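Local structure of dimethyl-sulfide monooxygenase (Hyphomicrobium sulfonivorans, 6AK1) at residues A[42-51]-A[405-413]. The protein oxidises dimethyl sulfide to methanethiol and formaldehyde with NADH and O2, as the FMN-dependent large subunit of a two-subunit monooxygenase. Sequence-based numbering, arbitrary orientation.
Sequences MAMELERGCF and VTDFIDYIV
Over one face of the Arg48 guanidinium lies CG2 of Ile409, while carboxylates from both helices meet its edges in plane: Glu45 of its own helix and Asp410 of the facing one. The ring of Phe51, deeper in, takes Phe408 CD1 and Val413 CG2 at its edge, and the two phenylalanine ring planes stand 89° apart. This pair illustrates how neighbouring outer helices of a TIM barrel, here of the luciferase-like monooxygenase family, pack against each other: in helices 36-48 and 403-418 the segments 42-48 and 405-413 run nearly parallel, 13° apart, flanking strand 6-12, whose Leu7 and Ala9 lie beneath Phe51, Phe408, Leu46 and Val405.

Polar contacts form the outer layer. Arg48 grips Glu45 side-on, NE to OE1 and NH2 to OE2, the latter almost straight. Its end-on grip on Asp410 puts both NH1 and NH2 on OD1, with NH2 at 2.9 Å. With CG anti to the backbone N (chi1 173°) and a bend at chi2, Glu45 brings OE2 within 2.7 Å of Thr406 OG1, which donates to it from the carboxylate face opposite that used by Arg48 NH2. A glutamine at Glu45 would probably weaken the hold on Arg48 by removing the negative charge that balances the guanidinium on this side, leaving its tip freer to turn.

Underneath, Leu46 CD2 meets Val405 CG1 at 3.6 Å, the side chains crossing at about a right angle. A Schellman motif, with Cys50 at positive phi, ends helix 36-48 just ahead of Phe51. Within that turn, Gly49 lets the backbones close to 5.4 Å between its CA and that of Ile409, and Ile409 CG2 rests 3.7 Å from Gly49 CA.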
loop_
_atom_site.group_PDB
_atom_site.type_symbol
_atom_site.label_atom_id
_atom_site.label_comp_id
_atom_site.label_asym_id
_atom_site.label_seq_id
_atom_site.Cartn_x
_atom_site.Cartn_y
_atom_site.Cartn_z
ATOM N N MET A 42 5.903 16.598 2.485
ATOM C CA MET A 42 6.147 15.373 1.723
ATOM C C MET A 42 5.303 15.333 0.445
ATOM O O MET A 42 5.827 15.075 -0.650
ATOM C CB MET A 42 5.875 14.144 2.608
ATOM C CG MET A 42 6.045 12.774 1.908
ATOM S SD MET A 42 7.704 12.569 1.175
ATOM C CE MET A 42 8.698 12.871 2.627
ATOM N N ALA A 43 3.993 15.618 0.563
ATOM C CA ALA A 43 3.099 15.541 -0.594
ATOM C C ALA A 43 3.494 16.543 -1.671
ATOM O O ALA A 43 3.440 16.231 -2.866
ATOM C CB ALA A 43 1.636 15.771 -0.168
ATOM N N MET A 44 3.864 17.761 -1.270
ATOM C CA MET A 44 4.291 18.753 -2.248
ATOM C C MET A 44 5.599 18.344 -2.911
ATOM O O MET A 44 5.774 18.539 -4.120
ATOM C CB MET A 44 4.438 20.116 -1.582
ATOM C CG MET A 44 3.125 20.678 -1.060
ATOM S SD MET A 44 3.280 22.442 -0.674
ATOM C CE MET A 44 4.081 22.377 0.915
ATOM N N GLU A 45 6.525 17.779 -2.129
ATOM C CA GLU A 45 7.807 17.352 -2.665
ATOM C C GLU A 45 7.642 16.202 -3.660
ATOM O O GLU A 45 8.382 16.134 -4.649
ATOM C CB GLU A 45 8.736 16.957 -1.513
ATOM C CG GLU A 45 10.053 16.332 -1.941
ATOM C CD GLU A 45 11.058 17.352 -2.489
ATOM O OE1 GLU A 45 10.648 18.482 -2.818
ATOM O OE2 GLU A 45 12.265 17.019 -2.580
ATOM N N LEU A 46 6.662 15.316 -3.439
ATOM C CA LEU A 46 6.363 14.276 -4.421
ATOM C C LEU A 46 5.887 14.851 -5.750
ATOM O O LEU A 46 6.172 14.269 -6.800
ATOM C CB LEU A 46 5.320 13.302 -3.868
ATOM C CG LEU A 46 5.750 12.393 -2.702
ATOM C CD1 LEU A 46 4.749 11.297 -2.485
ATOM C CD2 LEU A 46 7.101 11.786 -2.960
ATOM N N GLU A 47 5.170 15.985 -5.745
ATOM C CA GLU A 47 4.712 16.536 -7.021
ATOM C C GLU A 47 5.826 17.260 -7.766
ATOM O O GLU A 47 5.820 17.288 -8.997
ATOM C CB GLU A 47 3.516 17.482 -6.825
ATOM C CG GLU A 47 2.293 16.748 -6.382
ATOM C CD GLU A 47 0.979 17.424 -6.743
ATOM O OE1 GLU A 47 0.899 18.671 -6.793
ATOM O OE2 GLU A 47 0.005 16.684 -6.970
ATOM N N ARG A 48 6.789 17.831 -7.050
ATOM C CA ARG A 48 7.966 18.383 -7.708
ATOM C C ARG A 48 8.658 17.336 -8.578
ATOM O O ARG A 48 9.239 17.673 -9.616
ATOM C CB ARG A 48 8.937 18.953 -6.660
ATOM C CG ARG A 48 10.186 19.615 -7.244
ATOM C CD ARG A 48 11.061 20.224 -6.166
ATOM N NE ARG A 48 11.814 19.249 -5.378
ATOM C CZ ARG A 48 13.028 18.801 -5.696
ATOM N NH1 ARG A 48 13.623 19.220 -6.809
ATOM N NH2 ARG A 48 13.652 17.929 -4.907
ATOM N N GLY A 49 8.583 16.065 -8.193
ATOM C CA GLY A 49 9.140 14.983 -8.975
ATOM C C GLY A 49 8.135 14.158 -9.747
ATOM O O GLY A 49 8.521 13.126 -10.310
ATOM N N CYS A 50 6.856 14.563 -9.773
ATOM C CA CYS A 50 5.789 13.872 -10.523
ATOM C C CYS A 50 5.663 12.398 -10.126
ATOM O O CYS A 50 5.359 11.530 -10.954
ATOM C CB CYS A 50 5.997 14.011 -12.038
ATOM S SG CYS A 50 5.783 15.688 -12.708
ATOM N N PHE A 51 5.894 12.106 -8.847
ATOM C CA PHE A 51 5.634 10.763 -8.336
ATOM C C PHE A 51 4.153 10.420 -8.488
ATOM O O PHE A 51 3.275 11.284 -8.388
ATOM C CB PHE A 51 6.037 10.656 -6.859
ATOM C CG PHE A 51 7.471 10.234 -6.631
ATOM C CD1 PHE A 51 8.512 10.790 -7.368
ATOM C CD2 PHE A 51 7.777 9.283 -5.663
ATOM C CE1 PHE A 51 9.825 10.405 -7.144
ATOM C CE2 PHE A 51 9.094 8.894 -5.425
ATOM C CZ PHE A 51 10.123 9.458 -6.163
ATOM N N VAL A 405 13.457 10.694 -0.736
ATOM C CA VAL A 405 12.640 11.138 -1.866
ATOM C C VAL A 405 13.298 12.305 -2.595
ATOM O O VAL A 405 13.346 12.336 -3.835
ATOM C CB VAL A 405 11.237 11.522 -1.370
ATOM C CG1 VAL A 405 10.553 12.417 -2.383
ATOM C CG2 VAL A 405 10.404 10.289 -1.078
ATOM N N THR A 406 13.802 13.282 -1.838
ATOM C CA THR A 406 14.485 14.429 -2.430
ATOM C C THR A 406 15.698 14.006 -3.253
ATOM O O THR A 406 15.905 14.514 -4.363
ATOM C CB THR A 406 14.895 15.407 -1.329
ATOM O OG1 THR A 406 13.716 15.877 -0.662
ATOM C CG2 THR A 406 15.642 16.609 -1.923
ATOM N N ASP A 407 16.516 13.083 -2.731
ATOM C CA ASP A 407 17.673 12.614 -3.496
ATOM C C ASP A 407 17.237 11.881 -4.764
ATOM O O ASP A 407 17.836 12.064 -5.834
ATOM C CB ASP A 407 18.550 11.692 -2.647
ATOM C CG ASP A 407 19.447 12.439 -1.689
ATOM O OD1 ASP A 407 19.553 13.686 -1.792
ATOM O OD2 ASP A 407 20.064 11.759 -0.832
ATOM N N PHE A 408 16.207 11.033 -4.665
ATOM C CA PHE A 408 15.692 10.367 -5.859
ATOM C C PHE A 408 15.266 11.378 -6.914
ATOM O O PHE A 408 15.617 11.249 -8.092
ATOM C CB PHE A 408 14.519 9.453 -5.510
ATOM C CG PHE A 408 14.228 8.438 -6.576
ATOM C CD1 PHE A 408 13.378 8.741 -7.619
ATOM C CD2 PHE A 408 14.845 7.186 -6.548
ATOM C CE1 PHE A 408 13.124 7.824 -8.612
ATOM C CE2 PHE A 408 14.590 6.258 -7.545
ATOM C CZ PHE A 408 13.732 6.577 -8.575
ATOM N N ILE A 409 14.498 12.391 -6.509
ATOM C CA ILE A 409 14.047 13.395 -7.469
ATOM C C ILE A 409 15.235 14.145 -8.066
ATOM O O ILE A 409 15.313 14.337 -9.281
ATOM C CB ILE A 409 13.040 14.348 -6.805
ATOM C CG1 ILE A 409 11.810 13.560 -6.345
ATOM C CG2 ILE A 409 12.641 15.484 -7.768
ATOM C CD1 ILE A 409 10.827 14.379 -5.509
ATOM N N ASP A 410 16.194 14.546 -7.233
ATOM C CA ASP A 410 17.289 15.389 -7.717
ATOM C C ASP A 410 18.263 14.619 -8.609
ATOM O O ASP A 410 18.712 15.139 -9.636
ATOM C CB ASP A 410 18.035 16.009 -6.530
ATOM C CG ASP A 410 17.175 17.010 -5.763
ATOM O OD1 ASP A 410 16.135 17.437 -6.294
ATOM O OD2 ASP A 410 17.538 17.369 -4.633
ATOM N N TYR A 411 18.622 13.396 -8.224
ATOM C CA TYR A 411 19.705 12.659 -8.870
ATOM C C TYR A 411 19.233 11.626 -9.887
ATOM O O TYR A 411 19.935 11.393 -10.872
ATOM C CB TYR A 411 20.550 11.920 -7.835
ATOM C CG TYR A 411 21.375 12.758 -6.894
ATOM C CD1 TYR A 411 22.564 13.335 -7.315
ATOM C CD2 TYR A 411 21.002 12.910 -5.563
ATOM C CE1 TYR A 411 23.334 14.071 -6.452
ATOM C CE2 TYR A 411 21.770 13.644 -4.688
ATOM C CZ TYR A 411 22.946 14.222 -5.144
ATOM O OH TYR A 411 23.742 14.950 -4.289
ATOM N N ILE A 412 18.103 10.960 -9.652
ATOM C CA ILE A 412 17.662 9.834 -10.486
ATOM C C ILE A 412 16.598 10.248 -11.506
ATOM O O ILE A 412 16.696 9.898 -12.675
ATOM C CB ILE A 412 17.156 8.668 -9.610
ATOM C CG1 ILE A 412 18.222 8.232 -8.599
ATOM C CG2 ILE A 412 16.718 7.504 -10.492
ATOM C CD1 ILE A 412 19.622 8.090 -9.191
ATOM N N VAL A 413 15.567 10.997 -11.053
ATOM C CA VAL A 413 14.487 11.367 -11.993
ATOM C C VAL A 413 14.973 12.056 -13.228
ATOM O O VAL A 413 14.454 11.753 -14.320
ATOM C CB VAL A 413 13.409 12.199 -11.217
ATOM C CG1 VAL A 413 12.574 13.028 -12.189
ATOM C CG2 VAL A 413 12.498 11.278 -10.420
#